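Local coordinates for secreted protein (Streptomyces lividans TK24, PDB 5LXZ) that is probably a secreted copper-radical oxidase of the galactose oxidase family (AA5), at residues D553-F561 with T571-Q580; Y8-I17 with E449-R458. The protein carries 1 engineered substitution. One frame throughout, in Å; residues are numbered along the deposited sequence.

How the contacts relate
Contact 1 lies in the early-set domain of the C-terminal part, and contact 2 joins the N-terminal strand to the segment that leaves the outermost strand of a propeller blade. Their centres are 30 Å apart and their nearest atoms about 13 Å, without touching. Each contact has one segment close in sequence to ligands of a copper site: 449-458 ends two residues before Tyr460, which is followed by His461, and 553-561 begins five residues after His548. The side chain of Arg458 in contact 2 is about 14 Å from a bound copper ion. Neither contact supplies a metal ligand; contact 1 packs a loop on a strand inside the C-terminal domain, and contact 2 joins two blades.

Contact 1: D553-F561 with T571-Q580; sequences DQRSIALDF and TVPSGKNLVQ. With EDO (1,2-ethanediol), chain K.
Arg555, just ahead of strand 556-564, reaches into the loop 571-580, which links strands 567-571 and 582-590 in the immunoglobulin-like early-set domain of galactose oxidase relatives. Its CB is directed at the loop. CG takes the position between backbone N and carbonyl carbon (chi1 49°), and a bend at chi3 brings the guanidinium beside Leu578 O and the Gln580 amide. CD rests 3.7 Å from Leu578 O. NE passes 3.5 Å from Gln580 OE1, too poorly angled for a bond; the amide instead stacks on one face of the guanidinium, the two planes 24° apart. NH1 donates to Leu578 O at 2.9 Å, close to the guanidinium plane but bent (143°), reaches Asn577 O weakly, and shares a water with that same carbonyl. NH2 donates to Leu303 O of strand 301-303, tying the domain to the propeller. A leucine here would probably leave Leu578 O and Leu303 O without their arginine donors and the Gln580 amide without its stacking partner. Gly575 O helps shape the loop, accepting from both Leu578 N and Val579 N.

Beyond the arginine the contact turns apolar. Ile557 sends CG2 against Pro573 CG (3.7 Å) and CD1 to Val579, while Tyr584 of strand 582-590 touches both Ile557 and Val579. At the open end of the hairpin of strands 556-564 and 567-571, Thr571 N bonds Asp560 O at 3.0 Å, and a water joins Asp560 N to Thr571 O. A 1,2-ethanediol, probably from the crystallisation liquor, donates O2 to Leu559 O and is also held by Val538 N and Arg539 NH1. Leu559 crosses the proline ring at about a right angle, its CD2 pressed to 3.4 Å from Pro573 CD, tighter than usual carbon contact.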
# COMPACT_ATOMS: atom_id res chain seq x y z
N ASP A 553 1.94 3.23 -8.13
CA ASP A 553 2.52 3.06 -9.46
C ASP A 553 1.47 3.14 -10.54
O ASP A 553 1.68 3.79 -11.57
CB ASP A 553 3.24 1.71 -9.58
CG ASP A 553 4.62 1.73 -8.93
OD1 ASP A 553 4.74 1.99 -7.71
OD2 ASP A 553 5.61 1.44 -9.66
N GLN A 554 0.33 2.46 -10.38
CA GLN A 554 -0.57 2.37 -11.51
C GLN A 554 -1.15 3.75 -11.88
O GLN A 554 -1.49 4.53 -11.03
CB GLN A 554 -1.68 1.30 -11.38
CG GLN A 554 -2.70 1.70 -10.37
CD GLN A 554 -3.87 0.75 -10.25
OE1 GLN A 554 -4.31 0.10 -11.18
NE2 GLN A 554 -4.42 0.71 -9.06
N ARG A 555 -1.23 3.99 -13.19
CA ARG A 555 -1.86 5.18 -13.75
C ARG A 555 -2.02 4.85 -15.22
O ARG A 555 -1.20 4.09 -15.78
CB ARG A 555 -1.01 6.45 -13.57
CG ARG A 555 0.46 6.33 -13.96
CD ARG A 555 1.20 7.64 -13.85
NE ARG A 555 1.15 8.18 -12.47
CZ ARG A 555 1.29 9.46 -12.15
NH1 ARG A 555 1.49 10.36 -13.08
NH2 ARG A 555 1.22 9.84 -10.87
N SER A 556 -3.05 5.40 -15.82
CA SER A 556 -3.31 5.15 -17.24
C SER A 556 -3.37 6.48 -17.96
O SER A 556 -4.18 7.33 -17.63
CB SER A 556 -4.63 4.45 -17.36
OG SER A 556 -4.95 4.29 -18.75
N ILE A 557 -2.51 6.65 -18.93
CA ILE A 557 -2.29 7.92 -19.62
C ILE A 557 -2.86 7.80 -21.02
O ILE A 557 -2.54 6.88 -21.75
CB ILE A 557 -0.80 8.22 -19.67
CG1 ILE A 557 -0.27 8.35 -18.23
CG2 ILE A 557 -0.52 9.48 -20.49
CD1 ILE A 557 1.18 7.99 -18.11
N ALA A 558 -3.73 8.74 -21.39
CA ALA A 558 -4.23 8.72 -22.79
C ALA A 558 -3.20 9.15 -23.79
O ALA A 558 -2.52 10.14 -23.55
CB ALA A 558 -5.43 9.65 -22.89
N LEU A 559 -3.11 8.46 -24.92
CA LEU A 559 -2.22 8.86 -26.02
C LEU A 559 -3.02 9.28 -27.24
O LEU A 559 -3.96 8.61 -27.62
CB LEU A 559 -1.31 7.73 -26.46
CG LEU A 559 -0.47 6.96 -25.46
CD1 LEU A 559 0.68 6.20 -26.10
CD2 LEU A 559 0.04 7.82 -24.35
N ASP A 560 -2.59 10.37 -27.85
CA ASP A 560 -3.11 10.74 -29.15
C ASP A 560 -2.59 9.71 -30.16
O ASP A 560 -1.53 9.13 -30.00
CB ASP A 560 -2.64 12.14 -29.54
CG ASP A 560 -3.33 13.24 -28.76
OD1 ASP A 560 -4.39 13.00 -28.17
OD2 ASP A 560 -2.81 14.36 -28.78
N PHE A 561 -3.38 9.45 -31.20
CA PHE A 561 -2.97 8.46 -32.20
C PHE A 561 -3.58 8.78 -33.56
O PHE A 561 -4.56 9.48 -33.65
CB PHE A 561 -3.42 7.07 -31.80
CG PHE A 561 -4.91 6.89 -31.75
CD1 PHE A 561 -5.62 7.15 -30.60
CD2 PHE A 561 -5.59 6.41 -32.86
CE1 PHE A 561 -6.99 6.95 -30.55
CE2 PHE A 561 -6.96 6.23 -32.81
CZ PHE A 561 -7.66 6.50 -31.67
N THR A 571 1.42 9.08 -29.93
CA THR A 571 2.30 10.14 -29.43
C THR A 571 2.16 10.18 -27.91
O THR A 571 1.08 10.25 -27.39
CB THR A 571 1.94 11.51 -30.06
OG1 THR A 571 2.03 11.38 -31.51
CG2 THR A 571 2.88 12.60 -29.63
N VAL A 572 3.30 10.14 -27.24
CA VAL A 572 3.33 10.17 -25.79
C VAL A 572 3.18 11.62 -25.35
O VAL A 572 3.88 12.50 -25.84
CB VAL A 572 4.66 9.57 -25.28
CG1 VAL A 572 4.73 9.64 -23.76
CG2 VAL A 572 4.77 8.10 -25.69
N PRO A 573 2.33 11.87 -24.34
CA PRO A 573 2.19 13.23 -23.85
C PRO A 573 3.48 13.79 -23.25
O PRO A 573 4.35 13.04 -22.83
CB PRO A 573 1.19 13.07 -22.70
CG PRO A 573 0.39 11.93 -23.06
CD PRO A 573 1.27 10.99 -23.83
N SER A 574 3.57 15.11 -23.24
CA SER A 574 4.61 15.81 -22.54
C SER A 574 4.39 15.80 -21.03
O SER A 574 3.26 15.81 -20.56
CB SER A 574 4.66 17.26 -22.97
OG SER A 574 5.03 17.34 -24.36
N GLY A 575 5.49 15.89 -20.30
CA GLY A 575 5.49 16.19 -18.88
C GLY A 575 5.91 14.98 -18.06
O GLY A 575 5.18 14.00 -17.99
N LYS A 576 7.10 15.01 -17.48
CA LYS A 576 7.62 13.96 -16.62
C LYS A 576 6.82 13.77 -15.33
O LYS A 576 6.91 12.73 -14.71
CB LYS A 576 9.09 14.30 -16.32
CG LYS A 576 9.90 13.24 -15.61
CD LYS A 576 11.40 13.66 -15.54
CE LYS A 576 12.19 12.82 -14.58
NZ LYS A 576 12.37 11.45 -15.08
N ASN A 577 6.06 14.77 -14.94
CA ASN A 577 5.19 14.60 -13.78
C ASN A 577 3.97 13.76 -14.12
O ASN A 577 3.32 13.28 -13.20
CB ASN A 577 4.73 15.92 -13.21
CG ASN A 577 5.87 16.77 -12.65
OD1 ASN A 577 6.91 16.24 -12.30
ND2 ASN A 577 5.67 18.08 -12.60
N LEU A 578 3.58 13.68 -15.38
CA LEU A 578 2.49 12.89 -15.84
C LEU A 578 2.99 11.52 -16.30
O LEU A 578 2.52 10.47 -15.84
CB LEU A 578 1.79 13.62 -17.01
CG LEU A 578 0.67 12.84 -17.73
CD1 LEU A 578 -0.47 12.48 -16.77
CD2 LEU A 578 0.22 13.60 -18.96
N VAL A 579 3.86 11.52 -17.29
CA VAL A 579 4.43 10.31 -17.87
C VAL A 579 5.78 10.11 -17.20
O VAL A 579 6.80 10.54 -17.70
CB VAL A 579 4.58 10.39 -19.39
CG1 VAL A 579 4.93 9.03 -19.91
CG2 VAL A 579 3.29 10.91 -20.04
N GLN A 580 5.77 9.52 -16.01
CA GLN A 580 7.02 9.23 -15.28
C GLN A 580 7.88 8.33 -16.19
O GLN A 580 7.35 7.44 -16.87
CB GLN A 580 6.67 8.54 -13.95
CG GLN A 580 5.85 9.46 -13.03
CD GLN A 580 5.15 8.73 -11.88
OE1 GLN A 580 4.55 7.67 -12.06
NE2 GLN A 580 5.26 9.29 -10.68
C1 EDO K . -7.75 9.71 -26.13
O1 EDO K . -8.69 9.00 -25.32
C2 EDO K . -7.18 8.88 -27.29
O2 EDO K . -6.41 7.72 -26.87
O HOH W 1 0.66 13.28 -12.47
O HOH W 2 -0.60 12.20 -26.67

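Contact 2: Y8-I17 with E449-R458; sequences YKAANGKWEI and ERVADPLVGR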
# COMPACT_ATOMS: atom_id res chain seq x y z
N TYR A 8 -23.78 -14.63 -19.56
CA TYR A 8 -23.41 -14.15 -18.23
C TYR A 8 -21.97 -13.59 -18.28
O TYR A 8 -21.69 -12.48 -17.78
CB TYR A 8 -23.51 -15.26 -17.21
CG TYR A 8 -23.25 -14.78 -15.81
CD1 TYR A 8 -24.25 -14.31 -15.00
CD2 TYR A 8 -21.94 -14.75 -15.33
CE1 TYR A 8 -23.98 -13.85 -13.72
CE2 TYR A 8 -21.67 -14.32 -14.06
CZ TYR A 8 -22.66 -13.83 -13.28
OH TYR A 8 -22.41 -13.36 -12.02
N LYS A 9 -21.07 -14.36 -18.89
CA LYS A 9 -19.66 -13.94 -18.98
C LYS A 9 -19.50 -12.69 -19.81
O LYS A 9 -18.68 -11.80 -19.51
CB LYS A 9 -18.80 -15.07 -19.52
CG LYS A 9 -18.76 -16.24 -18.55
CD LYS A 9 -17.84 -17.36 -18.96
CE LYS A 9 -18.24 -17.93 -20.32
NZ LYS A 9 -17.61 -19.25 -20.60
N ALA A 10 -20.28 -12.57 -20.88
CA ALA A 10 -20.22 -11.34 -21.69
C ALA A 10 -20.60 -10.07 -20.93
O ALA A 10 -20.11 -8.98 -21.26
CB ALA A 10 -21.10 -11.47 -22.93
N ALA A 11 -21.44 -10.22 -19.91
CA ALA A 11 -21.88 -9.11 -19.09
C ALA A 11 -20.98 -8.95 -17.83
O ALA A 11 -20.79 -7.84 -17.37
CB ALA A 11 -23.31 -9.29 -18.69
N ASN A 12 -20.44 -10.06 -17.31
CA ASN A 12 -19.89 -10.06 -15.94
C ASN A 12 -18.45 -10.52 -15.83
O ASN A 12 -17.89 -10.44 -14.75
CB ASN A 12 -20.78 -10.92 -15.05
CG ASN A 12 -22.14 -10.34 -14.90
OD1 ASN A 12 -22.28 -9.24 -14.39
ND2 ASN A 12 -23.16 -11.03 -15.41
N GLY A 13 -17.89 -11.04 -16.90
CA GLY A 13 -16.61 -11.72 -16.86
C GLY A 13 -16.63 -13.01 -16.08
O GLY A 13 -17.69 -13.58 -15.83
N LYS A 14 -15.45 -13.47 -15.68
CA LYS A 14 -15.31 -14.79 -15.05
C LYS A 14 -14.05 -14.84 -14.21
O LYS A 14 -13.02 -14.31 -14.65
CB LYS A 14 -15.23 -15.89 -16.12
CG LYS A 14 -15.06 -17.28 -15.49
CD LYS A 14 -15.34 -18.48 -16.40
CE LYS A 14 -14.79 -19.75 -15.75
NZ LYS A 14 -15.43 -20.11 -14.45
N TRP A 15 -14.15 -15.45 -13.05
CA TRP A 15 -13.02 -15.68 -12.15
C TRP A 15 -12.57 -17.12 -12.23
O TRP A 15 -13.42 -18.04 -12.38
CB TRP A 15 -13.45 -15.41 -10.71
CG TRP A 15 -13.77 -13.98 -10.42
CD1 TRP A 15 -14.94 -13.33 -10.60
CD2 TRP A 15 -12.86 -13.02 -9.89
NE1 TRP A 15 -14.84 -12.00 -10.20
CE2 TRP A 15 -13.56 -11.80 -9.75
CE3 TRP A 15 -11.53 -13.10 -9.50
CZ2 TRP A 15 -12.94 -10.66 -9.22
CZ3 TRP A 15 -10.94 -11.98 -8.94
CH2 TRP A 15 -11.64 -10.79 -8.82
N GLU A 16 -11.28 -17.34 -12.08
CA GLU A 16 -10.75 -18.70 -11.99
C GLU A 16 -9.68 -18.72 -10.92
O GLU A 16 -8.83 -17.83 -10.89
CB GLU A 16 -10.14 -19.10 -13.32
CG GLU A 16 -9.52 -20.51 -13.34
CD GLU A 16 -8.97 -20.95 -14.69
OE1 GLU A 16 -8.84 -20.12 -15.62
OE2 GLU A 16 -8.65 -22.16 -14.81
N ILE A 17 -9.70 -19.72 -10.07
CA ILE A 17 -8.62 -19.99 -9.14
C ILE A 17 -7.49 -20.72 -9.86
O ILE A 17 -7.71 -21.69 -10.58
CB ILE A 17 -9.14 -20.85 -7.96
CG1 ILE A 17 -10.18 -20.05 -7.16
CG2 ILE A 17 -7.99 -21.31 -7.08
CD1 ILE A 17 -11.03 -20.86 -6.19
N GLU A 449 -20.94 -0.73 -11.85
CA GLU A 449 -21.64 -1.85 -12.48
C GLU A 449 -21.17 -3.09 -11.74
O GLU A 449 -19.99 -3.36 -11.71
CB GLU A 449 -21.27 -1.93 -13.95
CG GLU A 449 -21.75 -3.18 -14.67
CD GLU A 449 -21.15 -3.33 -16.06
OE1 GLU A 449 -20.29 -2.52 -16.47
OE2 GLU A 449 -21.52 -4.32 -16.77
N ARG A 450 -22.08 -3.83 -11.13
CA ARG A 450 -21.72 -5.10 -10.54
C ARG A 450 -21.34 -6.12 -11.62
O ARG A 450 -21.99 -6.23 -12.66
CB ARG A 450 -22.91 -5.59 -9.74
CG ARG A 450 -22.59 -6.76 -8.90
CD ARG A 450 -22.12 -6.41 -7.52
NE ARG A 450 -22.13 -7.69 -6.86
CZ ARG A 450 -23.01 -8.16 -6.00
NH1 ARG A 450 -23.98 -7.39 -5.51
NH2 ARG A 450 -22.88 -9.40 -5.57
N VAL A 451 -20.27 -6.84 -11.36
CA VAL A 451 -19.80 -7.90 -12.25
C VAL A 451 -19.73 -9.23 -11.48
O VAL A 451 -20.27 -9.31 -10.40
CB VAL A 451 -18.52 -7.52 -12.99
CG1 VAL A 451 -18.78 -6.36 -13.95
CG2 VAL A 451 -17.34 -7.21 -12.02
N ALA A 452 -19.08 -10.24 -12.02
CA ALA A 452 -19.07 -11.58 -11.39
C ALA A 452 -18.42 -11.51 -10.02
O ALA A 452 -17.43 -10.77 -9.83
CB ALA A 452 -18.30 -12.55 -12.24
N ASP A 453 -18.96 -12.26 -9.07
CA ASP A 453 -18.40 -12.35 -7.72
C ASP A 453 -17.04 -13.05 -7.74
O ASP A 453 -16.90 -14.12 -8.33
CB ASP A 453 -19.27 -13.14 -6.76
CG ASP A 453 -20.61 -12.54 -6.52
OD1 ASP A 453 -20.93 -11.39 -6.82
OD2 ASP A 453 -21.41 -13.32 -5.94
N PRO A 454 -16.04 -12.49 -7.05
CA PRO A 454 -14.84 -13.28 -6.84
C PRO A 454 -15.10 -14.57 -6.11
O PRO A 454 -16.09 -14.70 -5.38
CB PRO A 454 -13.95 -12.37 -5.95
CG PRO A 454 -14.79 -11.26 -5.48
CD PRO A 454 -16.09 -11.25 -6.25
N LEU A 455 -14.20 -15.53 -6.31
CA LEU A 455 -14.34 -16.83 -5.68
C LEU A 455 -13.71 -16.92 -4.33
O LEU A 455 -14.11 -17.73 -3.50
CB LEU A 455 -13.73 -17.91 -6.58
CG LEU A 455 -14.30 -17.97 -8.00
CD1 LEU A 455 -13.60 -19.04 -8.83
CD2 LEU A 455 -15.81 -18.16 -8.05
N VAL A 456 -12.67 -16.13 -4.11
CA VAL A 456 -11.90 -16.19 -2.90
C VAL A 456 -12.01 -14.83 -2.19
O VAL A 456 -11.82 -13.79 -2.82
CB VAL A 456 -10.41 -16.46 -3.24
CG1 VAL A 456 -9.51 -16.42 -2.00
CG2 VAL A 456 -10.28 -17.79 -3.94
N GLY A 457 -12.22 -14.86 -0.88
CA GLY A 457 -12.26 -13.67 -0.06
C GLY A 457 -10.89 -13.07 0.13
O GLY A 457 -9.91 -13.79 0.31
N ARG A 458 -10.82 -11.75 0.06
CA ARG A 458 -9.54 -11.00 0.16
C ARG A 458 -9.70 -9.81 1.10
O ARG A 458 -10.43 -8.89 0.78
CB ARG A 458 -9.06 -10.57 -1.24
CG ARG A 458 -8.25 -11.69 -1.97
CD ARG A 458 -7.77 -11.29 -3.33
NE ARG A 458 -8.88 -11.25 -4.24
CZ ARG A 458 -9.36 -12.30 -4.88
NH1 ARG A 458 -10.37 -12.12 -5.70
NH2 ARG A 458 -8.85 -13.53 -4.69
O HOH W 3 -20.81 -14.32 -10.01
O HOH W 4 -20.14 -5.31 -18.85
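Trp15 lies against the backbone of Ala452 to Pro454, the tight part of a contact that joins the N-terminal strand to the chain leaving a kelch-propeller blade. With CG anti to the carbonyl carbon (chi1 -67°), the indole lies beside Pro454, and Pro454 CA sits over its five-membered ring, 3.5 Å from the centroid and 8° off the normal, a CH-pi contact. NE1 donates to Ala452 O at 2.9 Å, coming from above the carbonyl plane, 64° out of it, instead of along a lone pair. Trp15 CD1 is 3.1 Å from Asp453 O. Ala452 CB touches Trp15 CD1 on one hand and lies at the edge of the Tyr8 ring on the other. The backbone is pinned next door, where Ala452 N bonds Asn12 O at 3.0 Å; Tyr499 OH meets that same oxygen. Gly13 follows the helix with positive phi, which favours glycine.

Toward solvent, waters bridge the segments and the exposed Leu455 lies against Ile17, its CD1 3.9 Å from Ile17 CG1. One water links Tyr8 OH to Asp453 N, and another donates to both Ala11 O and Glu449 OE2, whose other oxygen is bonded to His442. Ile17 CD1 meets Val456 CG2. Nearby, Arg450 NH2 and Asp453 OD1 form a salt bridge within their own segment.

Phe474 meets the indole edge-to-face, and Tyr499 meets it at a slant. Strand 447-450 is the outermost of the blade with 438-442. Helix 6-12 precedes strand 14-18, which, as the outer strand of the blade formed by the later strands 462-466, 472-476 and 496-500 and antiparallel to the last of these, is consistent with closure of the propeller by the N-terminal strand.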